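Side-chain contacts in polyketide synthase PksJ (PDB 4J1Q), which contains a ketoreductase domain that uses NADPH for stereoselective alpha- and beta-ketoreduction on the bacillaene polyketide assembly line: residues R84-M89 against P313-L318; A112-E117 against L122-S127; F333-S338 against A360-R365. All blocks are in the same frame, centred on the assembly; numbering follows the deposited sequence.

Contact 1. Residues R84-M89 against P313-L318; sequences RYQCYM and PKVSGL. With NDP (NADPH dihydro-nicotinamide-adenine-dinucleotide phosphate), chain B.
Val315 meets two neighbouring side chains of helix 81-98 with one methyl, CG1, which lies 3.8 Å from Tyr85 CD2. The Tyr85 side chain runs roughly perpendicular to that of Val315, while Gln86 and Val315 point past one another, head to tail. With CG anti to its own backbone N (chi1 -175°), Tyr85 brings the CD2 corner of its ring to Val315 CG1, and the rest of the ring continues past that methyl; Met89 CG of the next turn lies against one ring face. The hydroxyl turns to another partner: Tyr85 OH is hydrogen-bonded to Ala353 O, in helix 349-370. Gln86 runs out extended beyond CG, and its end lies by Ser316. Ser316 OG makes a weak hydrogen bond to His80 NE2. The axes of the two short segments come to 10.1 Å, with directions 153° apart, nearly antiparallel. Lys314, bent at its last torsion (chi4 -79°), leads away from this interface to NADPH, where its NZ grips both hydroxyls of the nicotinamide ribose, at 2.5 Å from O3D and 3.1 Å from O2D of NDP. Asn355 OD1 takes a further hydrogen bond from that NZ. Helix 304-324 therefore has two chemically distinct sides here: Val315 and Ser316 pack on helix 81-98, while the adjacent lysine holds the nicotinamide ribose by polar bonds, which places the cofactor site on the far side of this helix from Tyr85 and Gln86.

Contact 2. Residues A112-E117 against L122-S127; sequences AIVPLE and LFAGVS
Val114 carries the apolar packing with both methyls. Its CG1, anti to the backbone N (chi1 -171°), comes within 3.7 Å of Phe123 CB and closer still, at 3.6 Å, to Ala124 N. CG2 also lies against the backbone of Ala124, 4.1 Å from its CA. Phe123 gives this strand only its CB, because its ring leads away to meet the rings of Phe52 and Tyr88. A second, looser apolar touch is made by Ala112 CB, which faces Val126 CG1 at 4.1 Å; the chi1 of Val126 (69°) is what turns that methyl to the alanine.

Polar bonds do not cross this interface; they lie within or beyond each segment. Gly125 N bonds to Leu122 O at 2.9 Å and Val126 N to Phe123 O at 2.8 Å, the i to i-3 pattern of the 3-10 turn that leads into helix 126-136. Along its two edges the strand pairs with strand 140-147 (Ala112, Val114) and strand 46-52 (Ile113). Alternate strand residues, Ala112 and Val114, thus pack on the chain that follows the strand, as is characteristic of the strand-to-helix half of a beta-alpha-beta crossover, here strand 108-115, helix 126-136 and strand 140-147.

Contact 3. Residues F333-S338 against A360-R365; sequences FIFFSS and AFAEYR. With NDP (NADPH dihydro-nicotinamide-adenine-dinucleotide phosphate), chain B.
Phe333 lies over one face of the Arg365 guanidinium: its CD2 stands 3.6 Å above the plane, over the centre, and its CB is 3.5 Å from Arg365 NH2. The two planes are 55° apart, so ring and guanidinium are tilted rather than stacked. Phe335, two residues along the strand, reaches the helix with its outer rim. Its CE1 comes to 3.5 Å from Ala362 N, which lies at the ring edge, while its CZ is 3.6 Å from Phe361 CD2. The Phe335 and Phe361 rings meet obliquely, with planes at 52° and centroids 6.0 Å apart. Strand 332-338 and helix 349-370 belong to the Rossmann fold of the ketoreductase, and the helix returns against the strand almost antiparallel, at 167° between the axes of the two short segments. Around this core, a bend at chi3 turns the guanidinium face of Arg365 to Phe333, and the group is held by Asp322 in a salt bridge from NH1, with hydrogen bonds from NE to Thr378 and from NH2 to Phe375 O. Leu318 of helix 304-324 packs on both Phe335 and Phe361. At the carboxyl end of the strand the chain reaches NADPH: Ser337 O lies 3.4 Å from C6N of NDP, and Ser338 OG caps the following helix at Ser340 N.

From the N terminus, helix 81-98 supplies the first half of contact 1, whose partner arrives only after 223 further residues. Contact 2 is a short local closure, four residues between its segments, and lies wholly within that long span. Contact 3 opens after contact 1 has closed, as the chain passes from helix 304-324 into strand 332-338, and closes on helix 349-370. None of the three cross. Leu122 ties contact 2 to contact 3 by packing on Phe361, and Met89 CE meets Val126 to join contacts 1 and 2. Contacts 1 and 3 share helix 304-324 through Leu318, and both touch NADPH. Together they tie helix 81-98 and strand 108-115 to helices 304-324 and 349-370 at the cofactor site.

Contact 1. Residues R84-M89 against P313-L318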
loop_
_atom_site.group_PDB
_atom_site.type_symbol
_atom_site.label_atom_id
_atom_site.label_comp_id
_atom_site.label_asym_id
_atom_site.label_seq_id
_atom_site.Cartn_x
_atom_site.Cartn_y
_atom_site.Cartn_z
ATOM N N ARG A 84 -1.088 4.023 15.307
ATOM C CA ARG A 84 -2.379 4.680 15.336
ATOM C C ARG A 84 -3.226 4.230 14.160
ATOM O O ARG A 84 -4.425 3.990 14.308
ATOM C CB ARG A 84 -2.195 6.194 15.314
ATOM C CG ARG A 84 -2.713 6.891 16.560
ATOM C CD ARG A 84 -2.309 8.355 16.570
ATOM N NE ARG A 84 -0.865 8.496 16.669
ATOM C CZ ARG A 84 -0.149 9.365 15.974
ATOM N NH1 ARG A 84 -0.741 10.185 15.119
ATOM N NH2 ARG A 84 1.155 9.442 16.168
ATOM N N TYR A 85 -2.596 4.117 12.994
ATOM C CA TYR A 85 -3.228 3.566 11.787
ATOM C C TYR A 85 -3.766 2.156 12.021
ATOM O O TYR A 85 -4.935 1.872 11.756
ATOM C CB TYR A 85 -2.201 3.547 10.637
ATOM C CG TYR A 85 -2.774 3.112 9.311
ATOM C CD1 TYR A 85 -3.322 4.047 8.435
ATOM C CD2 TYR A 85 -2.746 1.770 8.906
ATOM C CE1 TYR A 85 -3.824 3.661 7.191
ATOM C CE2 TYR A 85 -3.233 1.392 7.654
ATOM C CZ TYR A 85 -3.782 2.346 6.810
ATOM O OH TYR A 85 -4.269 1.983 5.572
ATOM N N GLN A 86 -2.910 1.262 12.500
ATOM C CA GLN A 86 -3.337 -0.114 12.765
ATOM C C GLN A 86 -4.562 -0.132 13.682
ATOM O O GLN A 86 -5.566 -0.792 13.387
ATOM C CB GLN A 86 -2.192 -0.935 13.390
ATOM C CG GLN A 86 -0.925 -0.971 12.548
ATOM C CD GLN A 86 -0.038 -2.147 12.879
ATOM O OE1 GLN A 86 -0.428 -3.041 13.624
ATOM N NE2 GLN A 86 1.152 -2.172 12.306
ATOM N N CYS A 87 -4.495 0.667 14.748
ATOM C CA CYS A 87 -5.612 0.799 15.676
ATOM C C CYS A 87 -6.883 1.271 14.976
ATOM O O CYS A 87 -7.938 0.659 15.110
ATOM C CB CYS A 87 -5.242 1.743 16.817
ATOM S SG CYS A 87 -6.403 1.717 18.201
ATOM N N TYR A 88 -6.784 2.348 14.205
ATOM C CA TYR A 88 -7.983 2.938 13.608
ATOM C C TYR A 88 -8.565 2.042 12.535
ATOM O O TYR A 88 -9.795 1.958 12.394
ATOM C CB TYR A 88 -7.693 4.311 13.032
ATOM C CG TYR A 88 -7.392 5.350 14.073
ATOM C CD1 TYR A 88 -7.828 5.198 15.392
ATOM C CD2 TYR A 88 -6.713 6.505 13.746
ATOM C CE1 TYR A 88 -7.587 6.172 16.344
ATOM C CE2 TYR A 88 -6.427 7.461 14.704
ATOM C CZ TYR A 88 -6.874 7.295 15.997
ATOM O OH TYR A 88 -6.582 8.263 16.929
ATOM N N MET A 89 -7.682 1.331 11.820
ATOM C CA MET A 89 -8.120 0.362 10.818
ATOM C C MET A 89 -8.943 -0.736 11.459
ATOM O O MET A 89 -9.973 -1.141 10.923
ATOM C CB MET A 89 -6.923 -0.251 10.065
ATOM C CG MET A 89 -6.169 0.731 9.190
ATOM S SD MET A 89 -7.227 1.557 7.970
ATOM C CE MET A 89 -7.364 3.187 8.719
ATOM N N PRO A 313 3.775 -6.132 9.296
ATOM C CA PRO A 313 5.026 -5.983 8.525
ATOM C C PRO A 313 5.006 -4.829 7.549
ATOM O O PRO A 313 6.056 -4.248 7.263
ATOM C CB PRO A 313 5.137 -7.309 7.742
ATOM C CG PRO A 313 3.758 -7.917 7.805
ATOM C CD PRO A 313 3.163 -7.463 9.104
ATOM N N LYS A 314 3.824 -4.490 7.030
ATOM C CA LYS A 314 3.742 -3.502 5.949
ATOM C C LYS A 314 3.501 -2.103 6.532
ATOM O O LYS A 314 3.683 -1.075 5.864
ATOM C CB LYS A 314 2.645 -3.895 4.948
ATOM C CG LYS A 314 3.085 -4.983 3.948
ATOM C CD LYS A 314 1.972 -5.380 2.999
ATOM C CE LYS A 314 2.387 -6.516 2.072
ATOM N NZ LYS A 314 3.235 -6.129 0.893
ATOM N N VAL A 315 3.058 -2.050 7.782
ATOM C CA VAL A 315 2.680 -0.761 8.334
ATOM C C VAL A 315 3.661 -0.291 9.391
ATOM O O VAL A 315 4.486 0.572 9.107
ATOM C CB VAL A 315 1.208 -0.725 8.784
ATOM C CG1 VAL A 315 0.840 0.660 9.305
ATOM C CG2 VAL A 315 0.335 -1.086 7.604
ATOM N N SER A 316 3.705 -0.987 10.522
ATOM C CA SER A 316 4.733 -0.745 11.517
ATOM C C SER A 316 6.097 -1.185 11.030
ATOM O O SER A 316 7.111 -0.492 11.269
ATOM C CB SER A 316 4.408 -1.459 12.832
ATOM O OG SER A 316 3.407 -0.752 13.517
ATOM N N GLY A 317 6.140 -2.357 10.403
ATOM C CA GLY A 317 7.393 -2.890 9.899
ATOM C C GLY A 317 8.067 -1.888 9.000
ATOM O O GLY A 317 9.270 -1.663 9.108
ATOM N N LEU A 318 7.275 -1.245 8.139
ATOM C CA LEU A 318 7.794 -0.308 7.162
ATOM C C LEU A 318 8.275 0.968 7.834
ATOM O O LEU A 318 9.359 1.447 7.557
ATOM C CB LEU A 318 6.724 0.011 6.120
ATOM C CG LEU A 318 7.144 0.981 5.023
ATOM C CD1 LEU A 318 6.364 0.745 3.758
ATOM C CD2 LEU A 318 6.832 2.370 5.495
HETATM P PA NDP B . 5.937 -14.488 0.210
HETATM O O1A NDP B . 4.935 -14.765 1.337
HETATM O O2A NDP B . 6.638 -15.563 -0.560
HETATM O O5B NDP B . 7.020 -13.444 0.745
HETATM C C5B NDP B . 6.777 -12.673 1.925
HETATM C C4B NDP B . 7.993 -12.888 2.812
HETATM O O4B NDP B . 7.919 -11.972 3.907
HETATM C C3B NDP B . 7.945 -14.272 3.441
HETATM O O3B NDP B . 9.197 -14.890 3.030
HETATM C C2B NDP B . 7.921 -14.031 4.949
HETATM O O2B NDP B . 8.913 -14.869 5.617
HETATM C C1B NDP B . 8.386 -12.595 5.099
HETATM N N9A NDP B . 7.687 -12.001 6.278
HETATM C C8A NDP B . 6.347 -12.107 6.592
HETATM N N7A NDP B . 6.132 -11.396 7.766
HETATM C C5A NDP B . 7.347 -10.795 8.140
HETATM C C6A NDP B . 7.741 -9.987 9.205
HETATM N N6A NDP B . 6.876 -9.619 10.205
HETATM N N1A NDP B . 9.037 -9.570 9.282
HETATM C C2A NDP B . 9.947 -9.962 8.356
HETATM N N3A NDP B . 9.590 -10.779 7.342
HETATM C C4A NDP B . 8.290 -11.179 7.186
HETATM O O3 NDP B . 5.185 -13.511 -0.831
HETATM P PN NDP B . 5.943 -12.936 -2.119
HETATM O O1N NDP B . 5.117 -13.488 -3.278
HETATM O O2N NDP B . 7.448 -13.074 -1.985
HETATM O O5D NDP B . 5.605 -11.361 -1.999
HETATM C C5D NDP B . 6.610 -10.355 -1.815
HETATM C C4D NDP B . 5.888 -9.016 -1.536
HETATM O O4D NDP B . 5.250 -8.566 -2.751
HETATM C C3D NDP B . 4.767 -9.196 -0.503
HETATM O O3D NDP B . 4.747 -8.086 0.425
HETATM C C2D NDP B . 3.522 -9.247 -1.334
HETATM O O2D NDP B . 2.441 -8.677 -0.589
HETATM C C1D NDP B . 3.853 -8.435 -2.595
HETATM N N1N NDP B . 3.143 -8.954 -3.771
HETATM C C2N NDP B . 3.397 -10.198 -4.269
HETATM C C3N NDP B . 2.669 -10.715 -5.366
HETATM C C7N NDP B . 2.988 -12.108 -5.914
HETATM O O7N NDP B . 2.581 -12.401 -7.046
HETATM N N7N NDP B . 3.616 -13.028 -5.143
HETATM C C4N NDP B . 1.610 -9.955 -5.927
HETATM C C5N NDP B . 1.350 -8.686 -5.371
HETATM C C6N NDP B . 2.132 -8.224 -4.285
HETATM P P2B NDP B . 8.737 -15.327 7.162
HETATM O O1X NDP B . 7.304 -15.903 7.179
HETATM O O2X NDP B . 9.916 -16.286 7.272
HETATM O O3X NDP B . 8.878 -14.078 8.007
#

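Contact 2. Residues A112-E117 against L122-S127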
loop_
_atom_site.group_PDB
_atom_site.type_symbol
_atom_site.label_atom_id
_atom_site.label_comp_id
_atom_site.label_asym_id
_atom_site.label_seq_id
_atom_site.Cartn_x
_atom_site.Cartn_y
_atom_site.Cartn_z
ATOM N N ALA A 112 -14.820 8.871 5.147
ATOM C CA ALA A 112 -13.686 9.071 6.028
ATOM C C ALA A 112 -13.102 10.421 5.746
ATOM O O ALA A 112 -12.896 10.799 4.583
ATOM C CB ALA A 112 -12.642 7.991 5.828
ATOM N N ILE A 113 -12.892 11.181 6.814
ATOM C CA ILE A 113 -12.310 12.495 6.667
ATOM C C ILE A 113 -10.878 12.453 7.135
ATOM O O ILE A 113 -10.597 12.102 8.274
ATOM C CB ILE A 113 -13.106 13.563 7.427
ATOM C CG1 ILE A 113 -14.607 13.299 7.282
ATOM C CG2 ILE A 113 -12.778 14.933 6.891
ATOM C CD1 ILE A 113 -15.162 13.380 5.875
ATOM N N VAL A 114 -9.982 12.625 6.181
ATOM C CA VAL A 114 -8.559 12.597 6.453
ATOM C C VAL A 114 -8.051 14.004 6.161
ATOM O O VAL A 114 -8.271 14.533 5.056
ATOM C CB VAL A 114 -7.836 11.560 5.552
ATOM C CG1 VAL A 114 -6.374 11.354 5.978
ATOM C CG2 VAL A 114 -8.609 10.250 5.549
ATOM N N PRO A 115 -7.464 14.644 7.183
ATOM C CA PRO A 115 -6.786 15.902 6.977
ATOM C C PRO A 115 -5.362 15.668 6.499
ATOM O O PRO A 115 -4.606 14.959 7.157
ATOM C CB PRO A 115 -6.795 16.526 8.376
ATOM C CG PRO A 115 -6.748 15.354 9.302
ATOM C CD PRO A 115 -7.401 14.199 8.587
ATOM N N LEU A 116 -5.028 16.206 5.331
ATOM C CA LEU A 116 -3.637 16.336 4.935
ATOM C C LEU A 116 -2.912 17.194 5.964
ATOM O O LEU A 116 -3.294 18.327 6.225
ATOM C CB LEU A 116 -3.525 16.952 3.539
ATOM C CG LEU A 116 -4.369 16.266 2.464
ATOM C CD1 LEU A 116 -5.113 17.284 1.619
ATOM C CD2 LEU A 116 -3.518 15.386 1.571
ATOM N N GLU A 117 -1.952 16.586 6.638
ATOM C CA GLU A 117 -1.176 17.255 7.649
ATOM C C GLU A 117 0.088 16.437 7.772
ATOM O O GLU A 117 0.328 15.545 6.951
ATOM C CB GLU A 117 -1.940 17.283 8.968
ATOM C CG GLU A 117 -1.274 18.113 10.059
ATOM C CD GLU A 117 -2.268 18.814 10.970
ATOM O OE1 GLU A 117 -2.536 20.011 10.729
ATOM O OE2 GLU A 117 -2.759 18.186 11.940
ATOM N N LEU A 122 -1.230 9.730 5.982
ATOM C CA LEU A 122 -1.172 8.297 5.931
ATOM C C LEU A 122 -2.508 7.576 6.182
ATOM O O LEU A 122 -2.727 6.494 5.643
ATOM C CB LEU A 122 -0.117 7.814 6.900
ATOM C CG LEU A 122 1.288 8.312 6.552
ATOM C CD1 LEU A 122 2.285 7.796 7.573
ATOM C CD2 LEU A 122 1.672 7.879 5.148
ATOM N N PHE A 123 -3.386 8.169 7.000
ATOM C CA PHE A 123 -4.733 7.632 7.230
ATOM C C PHE A 123 -5.507 7.479 5.917
ATOM O O PHE A 123 -6.453 6.734 5.852
ATOM C CB PHE A 123 -5.509 8.531 8.208
ATOM C CG PHE A 123 -4.932 8.549 9.596
ATOM C CD1 PHE A 123 -4.882 9.727 10.324
ATOM C CD2 PHE A 123 -4.397 7.400 10.165
ATOM C CE1 PHE A 123 -4.307 9.764 11.584
ATOM C CE2 PHE A 123 -3.875 7.412 11.447
ATOM C CZ PHE A 123 -3.815 8.600 12.159
ATOM N N ALA A 124 -5.097 8.209 4.882
ATOM C CA ALA A 124 -5.724 8.103 3.565
ATOM C C ALA A 124 -5.647 6.661 3.048
ATOM O O ALA A 124 -6.440 6.238 2.185
ATOM C CB ALA A 124 -5.045 9.051 2.571
ATOM N N GLY A 125 -4.656 5.924 3.548
ATOM C CA GLY A 125 -4.599 4.488 3.329
ATOM C C GLY A 125 -5.886 3.722 3.632
ATOM O O GLY A 125 -6.082 2.614 3.138
ATOM N N VAL A 126 -6.732 4.258 4.498
ATOM C CA VAL A 126 -7.970 3.563 4.855
ATOM C C VAL A 126 -8.748 3.212 3.581
ATOM O O VAL A 126 -9.622 2.354 3.575
ATOM C CB VAL A 126 -8.851 4.393 5.785
ATOM C CG1 VAL A 126 -9.421 5.592 5.047
ATOM C CG2 VAL A 126 -9.967 3.521 6.346
ATOM N N SER A 127 -8.376 3.840 2.483
ATOM C CA SER A 127 -8.992 3.543 1.201
ATOM C C SER A 127 -8.874 2.088 0.705
ATOM O O SER A 127 -9.781 1.588 0.038
ATOM C CB SER A 127 -8.407 4.438 0.139
ATOM O OG SER A 127 -8.910 4.027 -1.117
#

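Contact 3. Residues F333-S338 against A360-R365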
loop_
_atom_site.group_PDB
_atom_site.type_symbol
_atom_site.label_atom_id
_atom_site.label_comp_id
_atom_site.label_asym_id
_atom_site.label_seq_id
_atom_site.Cartn_x
_atom_site.Cartn_y
_atom_site.Cartn_z
ATOM N N PHE A 333 14.370 3.433 -2.034
ATOM C CA PHE A 333 13.616 2.674 -1.050
ATOM C C PHE A 333 12.299 2.308 -1.735
ATOM O O PHE A 333 11.481 3.179 -2.010
ATOM C CB PHE A 333 13.365 3.539 0.188
ATOM C CG PHE A 333 12.994 2.766 1.438
ATOM C CD1 PHE A 333 12.341 1.542 1.366
ATOM C CD2 PHE A 333 13.159 3.353 2.688
ATOM C CE1 PHE A 333 11.912 0.881 2.524
ATOM C CE2 PHE A 333 12.742 2.699 3.848
ATOM C CZ PHE A 333 12.086 1.471 3.765
ATOM N N ILE A 334 12.184 1.050 -2.148
ATOM C CA ILE A 334 11.042 0.597 -2.930
ATOM C C ILE A 334 10.164 -0.360 -2.137
ATOM O O ILE A 334 10.657 -1.347 -1.593
ATOM C CB ILE A 334 11.502 -0.121 -4.203
ATOM C CG1 ILE A 334 12.042 0.888 -5.236
ATOM C CG2 ILE A 334 10.377 -0.970 -4.767
ATOM C CD1 ILE A 334 13.055 0.282 -6.183
ATOM N N PHE A 335 8.873 -0.041 -2.034
ATOM C CA PHE A 335 7.922 -0.921 -1.350
ATOM C C PHE A 335 7.309 -1.868 -2.375
ATOM O O PHE A 335 6.815 -1.426 -3.410
ATOM C CB PHE A 335 6.785 -0.114 -0.689
ATOM C CG PHE A 335 7.225 1.145 -0.009
ATOM C CD1 PHE A 335 6.371 2.243 0.047
ATOM C CD2 PHE A 335 8.452 1.226 0.626
ATOM C CE1 PHE A 335 6.779 3.438 0.627
ATOM C CE2 PHE A 335 8.874 2.407 1.212
ATOM C CZ PHE A 335 8.035 3.516 1.220
ATOM N N PHE A 336 7.184 -3.134 -2.008
ATOM C CA PHE A 336 6.410 -4.075 -2.822
ATOM C C PHE A 336 4.958 -4.170 -2.366
ATOM O O PHE A 336 4.598 -4.972 -1.491
ATOM C CB PHE A 336 7.070 -5.459 -2.849
ATOM C CG PHE A 336 8.260 -5.538 -3.778
ATOM C CD1 PHE A 336 8.739 -4.392 -4.422
ATOM C CD2 PHE A 336 8.869 -6.755 -4.041
ATOM C CE1 PHE A 336 9.819 -4.462 -5.279
ATOM C CE2 PHE A 336 9.953 -6.830 -4.891
ATOM C CZ PHE A 336 10.430 -5.683 -5.526
ATOM N N SER A 337 4.131 -3.293 -2.921
ATOM C CA SER A 337 2.717 -3.229 -2.553
ATOM C C SER A 337 1.952 -4.101 -3.546
ATOM O O SER A 337 2.552 -4.847 -4.310
ATOM C CB SER A 337 2.243 -1.758 -2.616
ATOM O OG SER A 337 0.841 -1.634 -2.438
ATOM N N SER A 338 0.637 -3.936 -3.617
ATOM C CA SER A 338 -0.162 -4.871 -4.378
ATOM C C SER A 338 -1.282 -4.151 -5.098
ATOM O O SER A 338 -1.784 -3.107 -4.635
ATOM C CB SER A 338 -0.769 -5.929 -3.450
ATOM O OG SER A 338 -1.889 -6.533 -4.069
ATOM N N ALA A 360 0.643 5.333 0.395
ATOM C CA ALA A 360 0.549 6.667 1.008
ATOM C C ALA A 360 1.892 7.067 1.596
ATOM O O ALA A 360 2.275 8.226 1.543
ATOM C CB ALA A 360 -0.530 6.719 2.091
ATOM N N PHE A 361 2.615 6.095 2.134
ATOM C CA PHE A 361 3.931 6.361 2.713
ATOM C C PHE A 361 4.959 6.828 1.676
ATOM O O PHE A 361 5.833 7.649 1.976
ATOM C CB PHE A 361 4.428 5.116 3.451
ATOM C CG PHE A 361 5.492 5.399 4.474
ATOM C CD1 PHE A 361 5.160 5.894 5.728
ATOM C CD2 PHE A 361 6.830 5.191 4.175
ATOM C CE1 PHE A 361 6.152 6.188 6.661
ATOM C CE2 PHE A 361 7.819 5.504 5.094
ATOM C CZ PHE A 361 7.481 5.988 6.343
ATOM N N ALA A 362 4.859 6.305 0.455
ATOM C CA ALA A 362 5.794 6.679 -0.614
ATOM C C ALA A 362 5.811 8.192 -0.827
ATOM O O ALA A 362 6.884 8.796 -0.972
ATOM C CB ALA A 362 5.480 5.952 -1.920
ATOM N N GLU A 363 4.631 8.794 -0.907
ATOM C CA GLU A 363 4.553 10.244 -1.061
ATOM C C GLU A 363 5.058 10.958 0.188
ATOM O O GLU A 363 5.759 11.967 0.097
ATOM C CB GLU A 363 3.130 10.707 -1.406
ATOM C CG GLU A 363 3.057 12.152 -1.891
ATOM C CD GLU A 363 3.615 12.355 -3.301
ATOM O OE1 GLU A 363 2.834 12.237 -4.270
ATOM O OE2 GLU A 363 4.818 12.673 -3.446
ATOM N N TYR A 364 4.698 10.427 1.348
ATOM C CA TYR A 364 5.102 11.027 2.605
ATOM C C TYR A 364 6.624 11.007 2.788
ATOM O O TYR A 364 7.207 11.974 3.274
ATOM C CB TYR A 364 4.399 10.331 3.760
ATOM C CG TYR A 364 5.093 10.477 5.082
ATOM C CD1 TYR A 364 4.993 11.654 5.828
ATOM C CD2 TYR A 364 5.811 9.419 5.619
ATOM C CE1 TYR A 364 5.617 11.775 7.056
ATOM C CE2 TYR A 364 6.446 9.530 6.837
ATOM C CZ TYR A 364 6.341 10.700 7.558
ATOM O OH TYR A 364 6.952 10.757 8.793
ATOM N N ARG A 365 7.270 9.933 2.347
ATOM C CA ARG A 365 8.722 9.875 2.398
ATOM C C ARG A 365 9.388 10.883 1.450
ATOM O O ARG A 365 10.369 11.533 1.820
ATOM C CB ARG A 365 9.253 8.460 2.165
ATOM C CG ARG A 365 10.493 8.150 2.990
ATOM C CD ARG A 365 11.000 6.737 2.755
ATOM N NE ARG A 365 12.043 6.698 1.744
ATOM C CZ ARG A 365 13.337 6.895 1.982
ATOM N NH1 ARG A 365 13.783 7.109 3.218
ATOM N NH2 ARG A 365 14.185 6.865 0.974
HETATM P PA NDP B . 5.937 -14.488 0.210
HETATM O O1A NDP B . 4.935 -14.765 1.337
HETATM O O2A NDP B . 6.638 -15.563 -0.560
HETATM O O5B NDP B . 7.020 -13.444 0.745
HETATM C C5B NDP B . 6.777 -12.673 1.925
HETATM C C4B NDP B . 7.993 -12.888 2.812
HETATM O O4B NDP B . 7.919 -11.972 3.907
HETATM C C3B NDP B . 7.945 -14.272 3.441
HETATM O O3B NDP B . 9.197 -14.890 3.030
HETATM C C2B NDP B . 7.921 -14.031 4.949
HETATM O O2B NDP B . 8.913 -14.869 5.617
HETATM C C1B NDP B . 8.386 -12.595 5.099
HETATM N N9A NDP B . 7.687 -12.001 6.278
HETATM C C8A NDP B . 6.347 -12.107 6.592
HETATM N N7A NDP B . 6.132 -11.396 7.766
HETATM C C5A NDP B . 7.347 -10.795 8.140
HETATM C C6A NDP B . 7.741 -9.987 9.205
HETATM N N6A NDP B . 6.876 -9.619 10.205
HETATM N N1A NDP B . 9.037 -9.570 9.282
HETATM C C2A NDP B . 9.947 -9.962 8.356
HETATM N N3A NDP B . 9.590 -10.779 7.342
HETATM C C4A NDP B . 8.290 -11.179 7.186
HETATM O O3 NDP B . 5.185 -13.511 -0.831
HETATM P PN NDP B . 5.943 -12.936 -2.119
HETATM O O1N NDP B . 5.117 -13.488 -3.278
HETATM O O2N NDP B . 7.448 -13.074 -1.985
HETATM O O5D NDP B . 5.605 -11.361 -1.999
HETATM C C5D NDP B . 6.610 -10.355 -1.815
HETATM C C4D NDP B . 5.888 -9.016 -1.536
HETATM O O4D NDP B . 5.250 -8.566 -2.751
HETATM C C3D NDP B . 4.767 -9.196 -0.503
HETATM O O3D NDP B . 4.747 -8.086 0.425
HETATM C C2D NDP B . 3.522 -9.247 -1.334
HETATM O O2D NDP B . 2.441 -8.677 -0.589
HETATM C C1D NDP B . 3.853 -8.435 -2.595
HETATM N N1N NDP B . 3.143 -8.954 -3.771
HETATM C C2N NDP B . 3.397 -10.198 -4.269
HETATM C C3N NDP B . 2.669 -10.715 -5.366
HETATM C C7N NDP B . 2.988 -12.108 -5.914
HETATM O O7N NDP B . 2.581 -12.401 -7.046
HETATM N N7N NDP B . 3.616 -13.028 -5.143
HETATM C C4N NDP B . 1.610 -9.955 -5.927
HETATM C C5N NDP B . 1.350 -8.686 -5.371
HETATM C C6N NDP B . 2.132 -8.224 -4.285
HETATM P P2B NDP B . 8.737 -15.327 7.162
HETATM O O1X NDP B . 7.304 -15.903 7.179
HETATM O O2X NDP B . 9.916 -16.286 7.272
HETATM O O3X NDP B . 8.878 -14.078 8.007
#